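Local structure of zinc-finger (Saccharomonospora viridis, 3RMQ) at residues Q5-Q10 against K68-P73; Q10-K15 against R30-L35; C62-A67 against F84-A89; T92-V97 against E107-R112. The protein is of unknown function but binds a zinc ion as a zinc-finger family protein, the metal probably helping to hold its fold together. The protein carries 1 engineered substitution. All coordinates share one frame; numbering follows the deposited sequence.

Contact 1. Residues Q5-Q10 against K68-P73; sequences QRYLWQ and KALGWP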
loop_
_atom_site.group_PDB
_atom_site.type_symbol
_atom_site.label_atom_id
_atom_site.label_comp_id
_atom_site.label_asym_id
_atom_site.label_seq_id
_atom_site.Cartn_x
_atom_site.Cartn_y
_atom_site.Cartn_z
ATOM N N GLN A 5 -2.274 -17.070 2.760
ATOM C CA GLN A 5 -3.043 -16.081 2.014
ATOM C C GLN A 5 -2.150 -15.478 0.951
ATOM O O GLN A 5 -0.941 -15.388 1.146
ATOM C CB GLN A 5 -3.569 -14.978 2.959
ATOM C CG GLN A 5 -4.567 -15.561 3.995
ATOM C CD GLN A 5 -5.207 -14.493 4.864
ATOM O OE1 GLN A 5 -4.897 -13.311 4.726
ATOM N NE2 GLN A 5 -6.073 -14.915 5.801
ATOM N N ARG A 6 -2.747 -14.994 -0.143
ATOM C CA ARG A 6 -1.951 -14.472 -1.254
ATOM C C ARG A 6 -1.280 -13.169 -0.856
ATOM O O ARG A 6 -0.144 -12.901 -1.281
ATOM C CB ARG A 6 -2.834 -14.219 -2.463
ATOM C CG ARG A 6 -2.089 -13.540 -3.646
ATOM C CD ARG A 6 -1.006 -14.487 -4.261
ATOM N NE ARG A 6 -0.306 -13.775 -5.320
ATOM C CZ ARG A 6 -0.800 -13.558 -6.547
ATOM N NH1 ARG A 6 -1.991 -14.066 -6.923
ATOM N NH2 ARG A 6 -0.079 -12.867 -7.418
ATOM N N TYR A 7 -1.985 -12.338 -0.071
ATOM C CA TYR A 7 -1.428 -11.031 0.304
ATOM C C TYR A 7 -1.447 -10.871 1.817
ATOM O O TYR A 7 -2.452 -11.161 2.464
ATOM C CB TYR A 7 -2.285 -9.894 -0.265
ATOM C CG TYR A 7 -2.345 -9.914 -1.779
ATOM C CD1 TYR A 7 -1.233 -9.545 -2.534
ATOM C CD2 TYR A 7 -3.478 -10.387 -2.442
ATOM C CE1 TYR A 7 -1.275 -9.569 -3.918
ATOM C CE2 TYR A 7 -3.520 -10.429 -3.831
ATOM C CZ TYR A 7 -2.407 -10.032 -4.548
ATOM O OH TYR A 7 -2.405 -10.064 -5.926
ATOM N N LEU A 8 -0.383 -10.307 2.354
ATOM C CA LEU A 8 -0.308 -10.077 3.817
ATOM C C LEU A 8 0.264 -8.686 4.053
ATOM O O LEU A 8 0.919 -8.114 3.161
ATOM C CB LEU A 8 0.592 -11.109 4.501
ATOM C CG LEU A 8 0.051 -12.568 4.565
ATOM C CD1 LEU A 8 1.089 -13.449 5.128
ATOM C CD2 LEU A 8 -1.268 -12.622 5.451
ATOM N N TRP A 9 0.051 -8.167 5.257
ATOM C CA TRP A 9 0.572 -6.868 5.644
ATOM C C TRP A 9 1.939 -7.013 6.293
ATOM O O TRP A 9 2.200 -8.035 6.969
ATOM C CB TRP A 9 -0.422 -6.182 6.640
ATOM C CG TRP A 9 -1.727 -5.855 5.980
ATOM C CD1 TRP A 9 -2.819 -6.694 5.809
ATOM C CD2 TRP A 9 -2.084 -4.598 5.368
ATOM N NE1 TRP A 9 -3.820 -6.008 5.118
ATOM C CE2 TRP A 9 -3.404 -4.728 4.868
ATOM C CE3 TRP A 9 -1.410 -3.364 5.209
ATOM C CZ2 TRP A 9 -4.072 -3.669 4.182
ATOM C CZ3 TRP A 9 -2.095 -2.287 4.532
ATOM C CH2 TRP A 9 -3.396 -2.467 4.039
ATOM N N GLN A 10 2.786 -5.989 6.129
ATOM C CA GLN A 10 4.058 -5.936 6.843
ATOM C C GLN A 10 4.499 -4.486 7.005
ATOM O O GLN A 10 4.569 -3.749 6.010
ATOM C CB GLN A 10 5.139 -6.729 6.068
ATOM C CG GLN A 10 6.572 -6.567 6.633
ATOM C CD GLN A 10 6.685 -7.087 8.061
ATOM O OE1 GLN A 10 6.308 -8.230 8.326
ATOM N NE2 GLN A 10 7.171 -6.244 8.993
ATOM N N LYS A 68 -7.914 -3.434 -5.335
ATOM C CA LYS A 68 -8.047 -3.638 -6.771
ATOM C C LYS A 68 -7.735 -5.108 -7.133
ATOM O O LYS A 68 -8.500 -5.737 -7.905
ATOM C CB LYS A 68 -7.118 -2.692 -7.523
ATOM C CG LYS A 68 -7.217 -2.805 -9.057
ATOM C CD LYS A 68 -8.510 -2.236 -9.598
ATOM C CE LYS A 68 -8.545 -2.421 -11.125
ATOM N NZ LYS A 68 -9.748 -1.843 -11.755
ATOM N N ALA A 69 -6.634 -5.638 -6.561
ATOM C CA ALA A 69 -6.181 -6.996 -6.828
ATOM C C ALA A 69 -7.259 -7.960 -6.415
ATOM O O ALA A 69 -7.383 -9.029 -7.002
ATOM C CB ALA A 69 -4.900 -7.323 -6.044
ATOM N N LEU A 70 -8.015 -7.598 -5.379
ATOM C CA LEU A 70 -9.046 -8.495 -4.856
ATOM C C LEU A 70 -10.355 -8.369 -5.636
ATOM O O LEU A 70 -11.312 -9.085 -5.362
ATOM C CB LEU A 70 -9.295 -8.232 -3.376
ATOM C CG LEU A 70 -8.113 -8.619 -2.477
ATOM C CD1 LEU A 70 -8.435 -8.332 -1.034
ATOM C CD2 LEU A 70 -7.783 -10.102 -2.615
ATOM N N GLY A 71 -10.387 -7.456 -6.600
ATOM C CA GLY A 71 -11.489 -7.388 -7.552
ATOM C C GLY A 71 -12.584 -6.384 -7.216
ATOM O O GLY A 71 -13.677 -6.448 -7.813
ATOM N N TRP A 72 -12.333 -5.450 -6.300
ATOM C CA TRP A 72 -13.380 -4.462 -5.988
ATOM C C TRP A 72 -13.704 -3.568 -7.164
ATOM O O TRP A 72 -12.800 -3.226 -7.935
ATOM C CB TRP A 72 -12.963 -3.535 -4.867
ATOM C CG TRP A 72 -12.894 -4.181 -3.584
ATOM C CD1 TRP A 72 -12.842 -5.519 -3.333
ATOM C CD2 TRP A 72 -12.851 -3.527 -2.329
ATOM N NE1 TRP A 72 -12.770 -5.737 -1.982
ATOM C CE2 TRP A 72 -12.781 -4.528 -1.341
ATOM C CE3 TRP A 72 -12.852 -2.182 -1.941
ATOM C CZ2 TRP A 72 -12.731 -4.232 0.016
ATOM C CZ3 TRP A 72 -12.788 -1.887 -0.597
ATOM C CH2 TRP A 72 -12.730 -2.918 0.371
ATOM N N PRO A 73 -14.990 -3.146 -7.275
ATOM C CA PRO A 73 -15.358 -2.148 -8.272
ATOM C C PRO A 73 -14.736 -0.815 -7.903
ATOM O O PRO A 73 -14.419 -0.588 -6.726
ATOM C CB PRO A 73 -16.886 -2.070 -8.157
ATOM C CG PRO A 73 -17.169 -2.453 -6.760
ATOM C CD PRO A 73 -16.130 -3.499 -6.409
#
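With CG beside its backbone N and anti to the carbonyl carbon (chi1 -61°), Y7 extends its ring from strand 7-12 to the C-terminal end of helix 60-69, where A69 and L70 meet it. The outer end of the tyrosine does most of the touching. Its OH lies 3.7 Å from A69 CB, with the same methyl 4.0 Å from Y7 CZ. On the CD2 side of the ring the contact is slighter: L70 CD2 comes to 4.3 Å from Y7 CD2, carried there by a side chain that is extended at its second torsion. Both partners approach the ring obliquely. One ring face also meets the neighbour R6, whose CG sits 3.4 Å above the ring plane, toward the rim. R6 itself makes a salt bridge to D20 through NE. Behind the methyls the helix finishes in a Schellman motif: G71, with positive phi, returns its N to K68 O at 2.9 Å. V18 and L66 pack on Y7 as well, extending the apolar surroundings of the ring. No hydrogen bond joins the two segments, so this small surface contact between hairpin and helix end rests on van der Waals packing of an aromatic ring against two aliphatic groups.

Contact 2. Residues Q10-K15 against R30-L35; sequences QQADGK and RPFTAL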
loop_
_atom_site.group_PDB
_atom_site.type_symbol
_atom_site.label_atom_id
_atom_site.label_comp_id
_atom_site.label_asym_id
_atom_site.label_seq_id
_atom_site.Cartn_x
_atom_site.Cartn_y
_atom_site.Cartn_z
ATOM N N GLN A 10 2.786 -5.989 6.129
ATOM C CA GLN A 10 4.058 -5.936 6.843
ATOM C C GLN A 10 4.499 -4.486 7.005
ATOM O O GLN A 10 4.569 -3.749 6.010
ATOM C CB GLN A 10 5.139 -6.729 6.068
ATOM C CG GLN A 10 6.572 -6.567 6.633
ATOM C CD GLN A 10 6.685 -7.087 8.061
ATOM O OE1 GLN A 10 6.308 -8.230 8.326
ATOM N NE2 GLN A 10 7.171 -6.244 8.993
ATOM N N GLN A 11 4.781 -4.083 8.238
ATOM C CA GLN A 11 5.231 -2.692 8.485
ATOM C C GLN A 11 6.699 -2.590 8.079
ATOM O O GLN A 11 7.529 -3.485 8.406
ATOM C CB GLN A 11 5.105 -2.324 9.956
ATOM C CG GLN A 11 5.532 -0.840 10.228
ATOM C CD GLN A 11 5.243 -0.433 11.631
ATOM O OE1 GLN A 11 4.092 -0.110 11.971
ATOM N NE2 GLN A 11 6.262 -0.489 12.493
ATOM N N ALA A 12 7.047 -1.517 7.364
ATOM C CA ALA A 12 8.447 -1.275 7.015
ATOM C C ALA A 12 8.589 0.123 6.463
ATOM O O ALA A 12 7.700 0.626 5.778
ATOM C CB ALA A 12 8.923 -2.308 5.954
ATOM N N ASP A 13 9.692 0.759 6.831
ATOM C CA ASP A 13 10.007 2.083 6.328
ATOM C C ASP A 13 8.883 3.061 6.560
ATOM O O ASP A 13 8.575 3.896 5.691
ATOM C CB ASP A 13 10.328 2.049 4.840
ATOM C CG ASP A 13 11.129 3.290 4.415
ATOM O OD1 ASP A 13 11.748 3.943 5.303
ATOM O OD2 ASP A 13 11.133 3.622 3.214
ATOM N N GLY A 14 8.282 2.991 7.741
ATOM C CA GLY A 14 7.327 3.986 8.153
ATOM C C GLY A 14 5.878 3.795 7.702
ATOM O O GLY A 14 5.067 4.661 8.003
ATOM N N LYS A 15 5.544 2.719 6.992
ATOM C CA LYS A 15 4.135 2.476 6.681
ATOM C C LYS A 15 3.819 1.017 6.807
ATOM O O LYS A 15 4.712 0.179 6.774
ATOM C CB LYS A 15 3.815 2.868 5.225
ATOM C CG LYS A 15 4.298 4.289 4.773
ATOM C CD LYS A 15 3.991 4.459 3.268
ATOM C CE LYS A 15 4.635 5.706 2.650
ATOM N NZ LYS A 15 5.931 5.374 1.977
ATOM N N ARG A 30 16.002 -8.034 5.642
ATOM C CA ARG A 30 15.932 -8.474 4.256
ATOM C C ARG A 30 14.950 -7.579 3.517
ATOM O O ARG A 30 13.850 -7.329 4.025
ATOM C CB ARG A 30 15.427 -9.905 4.200
ATOM C CG ARG A 30 16.242 -10.783 3.285
ATOM C CD ARG A 30 15.382 -11.434 2.230
ATOM N NE ARG A 30 14.384 -12.343 2.785
ATOM C CZ ARG A 30 14.642 -13.567 3.237
ATOM N NH1 ARG A 30 15.884 -14.036 3.227
ATOM N NH2 ARG A 30 13.654 -14.318 3.714
ATOM N N PRO A 31 15.337 -7.066 2.346
ATOM C CA PRO A 31 14.388 -6.209 1.616
ATOM C C PRO A 31 13.261 -7.013 1.007
ATOM O O PRO A 31 13.465 -8.184 0.636
ATOM C CB PRO A 31 15.234 -5.634 0.483
ATOM C CG PRO A 31 16.286 -6.684 0.258
ATOM C CD PRO A 31 16.631 -7.170 1.645
ATOM N N PHE A 32 12.081 -6.412 0.894
ATOM C CA PHE A 32 11.070 -6.958 0.010
ATOM C C PHE A 32 10.451 -5.809 -0.748
ATOM O O PHE A 32 10.621 -4.656 -0.375
ATOM C CB PHE A 32 10.005 -7.733 0.794
ATOM C CG PHE A 32 9.122 -6.864 1.699
ATOM C CD1 PHE A 32 9.537 -6.521 2.985
ATOM C CD2 PHE A 32 7.889 -6.399 1.250
ATOM C CE1 PHE A 32 8.718 -5.717 3.826
ATOM C CE2 PHE A 32 7.072 -5.581 2.066
ATOM C CZ PHE A 32 7.489 -5.238 3.373
ATOM N N THR A 33 9.741 -6.112 -1.826
ATOM C CA THR A 33 9.097 -5.062 -2.575
ATOM C C THR A 33 7.600 -5.214 -2.339
ATOM O O THR A 33 7.020 -6.287 -2.548
ATOM C CB THR A 33 9.397 -5.184 -4.076
ATOM O OG1 THR A 33 10.821 -5.052 -4.269
ATOM C CG2 THR A 33 8.691 -4.080 -4.832
ATOM N N ALA A 34 6.998 -4.130 -1.896
ATOM C CA ALA A 34 5.565 -4.105 -1.601
ATOM C C ALA A 34 4.710 -3.971 -2.881
ATOM O O ALA A 34 5.223 -3.694 -3.992
ATOM C CB ALA A 34 5.293 -2.935 -0.694
ATOM N N LEU A 35 3.390 -4.102 -2.749
ATOM C CA LEU A 35 2.516 -3.955 -3.938
ATOM C C LEU A 35 2.678 -2.557 -4.547
ATOM O O LEU A 35 2.481 -2.344 -5.749
ATOM C CB LEU A 35 1.029 -4.140 -3.585
ATOM C CG LEU A 35 0.585 -5.492 -3.116
ATOM C CD1 LEU A 35 -0.967 -5.483 -3.032
ATOM C CD2 LEU A 35 1.148 -6.579 -4.043
#
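The F32 ring and the Q10 amide stand nearly upright to each other, their planes 78° apart, and the ring meets the aliphatic part of the glutamine. Q10 CG approaches the ring obliquely, 3.6 Å from F32 CE1, while Q10 CB lies 3.9 Å from F32 CZ. A12 adds its methyl to the same end of the ring, its CB reaching F32 CE1 at 4.0 Å, likewise obliquely. Holding CG between the backbone N and the carbonyl carbon (chi1 68°), F32 directs its ring at strand 7-12. A bend at the second torsion of Q10 leads the amide off from the segment carrying F32. There Q10 NE2 donates to Q11 O at 2.8 Å, nearly straight at 164° and close to the amide plane; the same nitrogen bonds to D48 O. Two backbone oxygens thus satisfy the buried amide nitrogen and fix the rotation of the group. V40 packs on both A12 and F32, and is backbone hydrogen-bonded to F32. At the far end of the strand, A12 to K15 form a type I' turn, with A12 N bonded to K15 O at 2.9 Å. The arrangement is that of a tight beta hairpin, 7-12 with 15-20, packed by its side chains against a second short two-stranded ribbon, 32-33 with 39-40; the hairpin supplies the zinc ligand H17.

Contact 3. Residues C62-A67 against F84-A89; sequences CTIALA and FDWSPA. With ZN (zinc ion), chain B.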
loop_
_atom_site.group_PDB
_atom_site.type_symbol
_atom_site.label_atom_id
_atom_site.label_comp_id
_atom_site.label_asym_id
_atom_site.label_seq_id
_atom_site.Cartn_x
_atom_site.Cartn_y
_atom_site.Cartn_z
ATOM N N CYS A 62 -0.505 0.700 -1.330
ATOM C CA CYS A 62 -0.691 -0.736 -1.110
ATOM C C CYS A 62 -2.158 -1.080 -0.778
ATOM O O CYS A 62 -2.663 -2.121 -1.213
ATOM C CB CYS A 62 0.189 -1.233 0.059
ATOM S SG CYS A 62 1.879 -1.552 -0.384
ATOM N N THR A 63 -2.812 -0.256 0.030
ATOM C CA THR A 63 -4.200 -0.547 0.458
ATOM C C THR A 63 -5.134 -0.563 -0.764
ATOM O O THR A 63 -5.948 -1.461 -0.923
ATOM C CB THR A 63 -4.716 0.510 1.497
ATOM O OG1 THR A 63 -3.863 0.531 2.667
ATOM C CG2 THR A 63 -6.195 0.181 1.952
ATOM N N ILE A 64 -5.007 0.459 -1.627
ATOM C CA ILE A 64 -5.823 0.568 -2.834
ATOM C C ILE A 64 -5.412 -0.540 -3.825
ATOM O O ILE A 64 -6.270 -1.161 -4.445
ATOM C CB ILE A 64 -5.653 1.954 -3.510
ATOM C CG1 ILE A 64 -6.191 3.078 -2.609
ATOM C CG2 ILE A 64 -6.308 1.988 -4.915
ATOM C CD1 ILE A 64 -7.502 2.802 -2.033
ATOM N N ALA A 65 -4.104 -0.776 -3.988
ATOM C CA ALA A 65 -3.633 -1.864 -4.885
ATOM C C ALA A 65 -4.222 -3.221 -4.468
ATOM O O ALA A 65 -4.663 -4.003 -5.310
ATOM C CB ALA A 65 -2.143 -1.922 -4.926
ATOM N N LEU A 66 -4.239 -3.493 -3.161
ATOM C CA LEU A 66 -4.832 -4.734 -2.627
ATOM C C LEU A 66 -6.336 -4.821 -2.936
ATOM O O LEU A 66 -6.830 -5.852 -3.470
ATOM C CB LEU A 66 -4.601 -4.802 -1.108
ATOM C CG LEU A 66 -5.181 -6.048 -0.424
ATOM C CD1 LEU A 66 -4.685 -7.356 -1.095
ATOM C CD2 LEU A 66 -4.827 -6.058 1.092
ATOM N N ALA A 67 -7.096 -3.755 -2.640
ATOM C CA ALA A 67 -8.525 -3.769 -3.011
ATOM C C ALA A 67 -8.710 -4.075 -4.498
ATOM O O ALA A 67 -9.566 -4.848 -4.893
ATOM C CB ALA A 67 -9.186 -2.425 -2.687
ATOM N N PHE A 84 -7.297 8.349 3.287
ATOM C CA PHE A 84 -5.857 8.651 3.352
ATOM C C PHE A 84 -5.544 10.073 2.880
ATOM O O PHE A 84 -6.349 10.681 2.176
ATOM C CB PHE A 84 -5.081 7.651 2.471
ATOM C CG PHE A 84 -5.248 6.238 2.905
ATOM C CD1 PHE A 84 -4.664 5.811 4.075
ATOM C CD2 PHE A 84 -5.956 5.327 2.135
ATOM C CE1 PHE A 84 -4.795 4.501 4.492
ATOM C CE2 PHE A 84 -6.111 4.026 2.540
ATOM C CZ PHE A 84 -5.518 3.601 3.725
ATOM N N ASP A 85 -4.366 10.573 3.255
ATOM C CA ASP A 85 -3.801 11.797 2.686
ATOM C C ASP A 85 -2.909 11.424 1.493
ATOM O O ASP A 85 -2.096 10.529 1.589
ATOM C CB ASP A 85 -2.985 12.538 3.748
ATOM C CG ASP A 85 -3.828 12.922 4.977
ATOM O OD1 ASP A 85 -5.070 13.058 4.835
ATOM O OD2 ASP A 85 -3.251 13.075 6.083
ATOM N N TRP A 86 -3.075 12.114 0.381
ATOM C CA TRP A 86 -2.455 11.725 -0.871
ATOM C C TRP A 86 -1.509 12.807 -1.415
ATOM O O TRP A 86 -1.945 13.828 -1.970
ATOM C CB TRP A 86 -3.531 11.474 -1.907
ATOM C CG TRP A 86 -4.345 10.252 -1.637
ATOM C CD1 TRP A 86 -5.562 10.166 -1.001
ATOM C CD2 TRP A 86 -4.001 8.954 -2.034
ATOM N NE1 TRP A 86 -5.989 8.856 -0.987
ATOM C CE2 TRP A 86 -5.052 8.088 -1.629
ATOM C CE3 TRP A 86 -2.913 8.421 -2.701
ATOM C CZ2 TRP A 86 -5.003 6.720 -1.842
ATOM C CZ3 TRP A 86 -2.877 7.061 -2.943
ATOM C CH2 TRP A 86 -3.915 6.222 -2.504
ATOM N N SER A 87 -0.216 12.581 -1.255
ATOM C CA SER A 87 0.782 13.498 -1.770
ATOM C C SER A 87 1.044 13.185 -3.237
ATOM O O SER A 87 0.640 12.138 -3.726
ATOM C CB SER A 87 2.067 13.332 -1.000
ATOM O OG SER A 87 2.589 12.061 -1.292
ATOM N N PRO A 88 1.730 14.099 -3.945
ATOM C CA PRO A 88 2.021 13.810 -5.350
ATOM C C PRO A 88 2.867 12.550 -5.467
ATOM O O PRO A 88 2.706 11.806 -6.415
ATOM C CB PRO A 88 2.798 15.061 -5.823
ATOM C CG PRO A 88 2.297 16.155 -4.951
ATOM C CD PRO A 88 2.026 15.502 -3.589
ATOM N N ALA A 89 3.742 12.290 -4.501
ATOM C CA ALA A 89 4.550 11.095 -4.545
ATOM C C ALA A 89 3.653 9.862 -4.515
ATOM O O ALA A 89 3.869 8.917 -5.267
ATOM C CB ALA A 89 5.545 11.060 -3.345
HETATM ZN ZN ZN B . 3.160 0.273 0.042
#
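T63 meets the F84 ring and I64 meets the W86 indole, two neighbouring helix residues each taking one aromatic. T63 OG1 lies 3.6 Å from F84 CZ and approaches the ring obliquely; the threonine methyl joins in, with T63 CG2 at 3.9 Å from F84 CE2. I64 uses CG1, which sits at the edge of the indole near its plane, 3.9 Å from W86 CH2. A chi1 of -65° at I64 turns CG1 toward the indole rim. The next shell fixes the polar ends. T63 OG1 is hydrogen-bonded to C59 O, one turn back in the chain, and W86 NE1 to A81 O; each polar end thus has a backbone carbonyl as partner, although the two segments share no hydrogen bond. One residue before T63, C62 SG binds the zinc ion at 2.3 Å, with H17, C36 and C59 completing the site; the helical turn carrying the metal ligand therefore also carries the packing surface. Further out, S87 is the N-cap of helix 88-97, its OG bonded to L90 N. Helix 74-81 touches T63 and I64 through L80, I77 and A81, L94 of helix 88-97 meets both I64 and W86, and W9 of strand 7-12 flanks T63.

Contact 4. Residues T92-V97 against E107-R112; sequences TRLAEV and ELTGAR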
loop_
_atom_site.group_PDB
_atom_site.type_symbol
_atom_site.label_atom_id
_atom_site.label_comp_id
_atom_site.label_asym_id
_atom_site.label_seq_id
_atom_site.Cartn_x
_atom_site.Cartn_y
_atom_site.Cartn_z
ATOM N N THR A 92 1.253 9.614 -7.779
ATOM C CA THR A 92 1.911 9.207 -9.011
ATOM C C THR A 92 2.403 7.758 -8.857
ATOM O O THR A 92 2.426 6.997 -9.831
ATOM C CB THR A 92 3.017 10.195 -9.450
ATOM O OG1 THR A 92 4.042 10.232 -8.460
ATOM C CG2 THR A 92 2.422 11.596 -9.634
ATOM N N ARG A 93 2.735 7.348 -7.635
ATOM C CA ARG A 93 3.070 5.945 -7.394
ATOM C C ARG A 93 1.835 5.022 -7.636
ATOM O O ARG A 93 1.956 3.958 -8.245
ATOM C CB ARG A 93 3.621 5.778 -5.968
ATOM C CG ARG A 93 4.098 4.375 -5.642
ATOM C CD ARG A 93 4.788 4.348 -4.206
ATOM N NE ARG A 93 5.912 5.288 -4.153
ATOM C CZ ARG A 93 6.195 6.108 -3.134
ATOM N NH1 ARG A 93 5.449 6.116 -2.043
ATOM N NH2 ARG A 93 7.244 6.937 -3.201
ATOM N N LEU A 94 0.640 5.436 -7.186
ATOM C CA LEU A 94 -0.573 4.623 -7.432
ATOM C C LEU A 94 -0.866 4.543 -8.937
ATOM O O LEU A 94 -1.341 3.513 -9.425
ATOM C CB LEU A 94 -1.798 5.223 -6.745
ATOM C CG LEU A 94 -3.125 4.459 -6.892
ATOM C CD1 LEU A 94 -3.002 3.070 -6.325
ATOM C CD2 LEU A 94 -4.244 5.205 -6.173
ATOM N N ALA A 95 -0.637 5.634 -9.663
ATOM C CA ALA A 95 -0.892 5.633 -11.114
ATOM C C ALA A 95 0.012 4.644 -11.860
ATOM O O ALA A 95 -0.316 4.209 -12.963
ATOM C CB ALA A 95 -0.742 7.034 -11.713
ATOM N N GLU A 96 1.150 4.305 -11.275
ATOM C CA GLU A 96 2.044 3.348 -11.907
ATOM C C GLU A 96 1.500 1.927 -11.738
ATOM O O GLU A 96 1.835 1.030 -12.506
ATOM C CB GLU A 96 3.461 3.466 -11.320
ATOM C CG GLU A 96 4.274 4.643 -11.870
ATOM C CD GLU A 96 4.685 4.470 -13.355
ATOM O OE1 GLU A 96 4.919 5.497 -14.038
ATOM O OE2 GLU A 96 4.786 3.310 -13.837
ATOM N N VAL A 97 0.652 1.741 -10.731
ATOM C CA VAL A 97 0.079 0.449 -10.381
ATOM C C VAL A 97 -1.265 0.214 -11.043
ATOM O O VAL A 97 -1.587 -0.912 -11.397
ATOM C CB VAL A 97 -0.197 0.356 -8.832
ATOM C CG1 VAL A 97 -0.980 -0.897 -8.489
ATOM C CG2 VAL A 97 1.082 0.426 -8.043
ATOM N N GLU A 107 -9.161 11.219 -9.426
ATOM C CA GLU A 107 -10.567 11.221 -9.012
ATOM C C GLU A 107 -10.863 10.119 -7.994
ATOM O O GLU A 107 -11.545 10.350 -6.985
ATOM C CB GLU A 107 -11.469 11.127 -10.242
ATOM C CG GLU A 107 -11.394 12.428 -11.040
ATOM C CD GLU A 107 -12.193 12.430 -12.335
ATOM O OE1 GLU A 107 -12.910 11.438 -12.612
ATOM O OE2 GLU A 107 -12.097 13.439 -13.076
ATOM N N LEU A 108 -10.306 8.935 -8.236
ATOM C CA LEU A 108 -10.458 7.799 -7.336
ATOM C C LEU A 108 -10.021 8.148 -5.902
ATOM O O LEU A 108 -10.719 7.837 -4.928
ATOM C CB LEU A 108 -9.626 6.626 -7.895
ATOM C CG LEU A 108 -9.574 5.275 -7.182
ATOM C CD1 LEU A 108 -9.110 4.205 -8.152
ATOM C CD2 LEU A 108 -8.655 5.332 -5.973
ATOM N N THR A 109 -8.874 8.813 -5.766
ATOM C CA THR A 109 -8.322 9.074 -4.453
ATOM C C THR A 109 -9.184 10.059 -3.682
ATOM O O THR A 109 -9.117 10.097 -2.461
ATOM C CB THR A 109 -6.906 9.671 -4.522
ATOM O OG1 THR A 109 -6.953 10.903 -5.265
ATOM C CG2 THR A 109 -5.914 8.684 -5.161
ATOM N N GLY A 110 -9.969 10.884 -4.383
ATOM C CA GLY A 110 -10.685 11.957 -3.717
ATOM C C GLY A 110 -9.706 12.972 -3.133
ATOM O O GLY A 110 -10.039 13.716 -2.213
ATOM N N ALA A 111 -8.488 12.999 -3.660
ATOM C CA ALA A 111 -7.392 13.754 -3.025
ATOM C C ALA A 111 -7.419 15.266 -3.273
ATOM O O ALA A 111 -6.794 16.033 -2.511
ATOM C CB ALA A 111 -6.056 13.217 -3.500
ATOM N N ARG A 112 -8.097 15.694 -4.332
ATOM C CA ARG A 112 -8.095 17.107 -4.719
ATOM C C ARG A 112 -9.540 17.556 -4.946
ATOM O O ARG A 112 -9.826 18.458 -5.739
ATOM C CB ARG A 112 -7.254 17.328 -5.969
ATOM C CG ARG A 112 -5.780 16.958 -5.818
ATOM C CD ARG A 112 -5.006 17.882 -4.839
ATOM N NE ARG A 112 -3.582 17.525 -4.766
ATOM C CZ ARG A 112 -3.049 16.683 -3.869
ATOM N NH1 ARG A 112 -3.810 16.105 -2.932
ATOM N NH2 ARG A 112 -1.765 16.395 -3.931
#
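L94 joins helix 88-97 to the C-terminal end of helix 102-109 in a helix-to-helix contact of the C-terminal helical part, meeting T109 and L108. The contact across is entirely apolar. L94 CD2 is the touching branch in both pairs, 4.0 Å from T109 CG2 and 4.4 Å from L108 CD2. The L94 and T109 side chains run antiparallel past each other, and one methyl of each makes the meeting. Turned away from its own backbone N (chi1 -179°), the L94 chain reaches from its helix toward the other; V105 and W86 also pack on it. L108 in turn lies against I77 and A81 of helix 74-81, linking the pair to a third helix. The polar bonds gather round the end of helix 102-109 and the chain that follows it, one of them reaching out to W86. T109 OG1 bonds to V106 O and accepts from A111 N at 3.1 Å, an ST turn whose N-H angle is bent to 139°. This gives the buried hydroxyl two backbone partners while CG2 faces L94. G110, with positive phi, is the first residue to leave the helix, its N bonded to E107 O at 3.1 Å. Beyond it the chain is tied down by a guanidinium: R112 NH1 bonds to W86 O, and it also donates to A111 O at 3.0 Å, coming from above the carbonyl plane, 62° out of it.

Contacts 1 and 2 share Q10 and strand 7-12, contacts 1 and 3 share helix 60-69, and contacts 3 and 4 share helix 88-97, so the four run as a chain from hairpin to C-terminal helices. Contacts 3 and 4 are nearest, their centres about 7 Å apart; contacts 2 and 4, with centres about 20 Å apart, flank the middle of the molecule from opposing sides. In sequence, contact 2 falls between the two segments of contact 1, contacts 1 and 3 interleave, and contact 4 follows contact 1. A34 CB touches C62 SG at 3.7 Å, joining contacts 2 and 3 beside the zinc, whose ligands come from both the beta and helical parts.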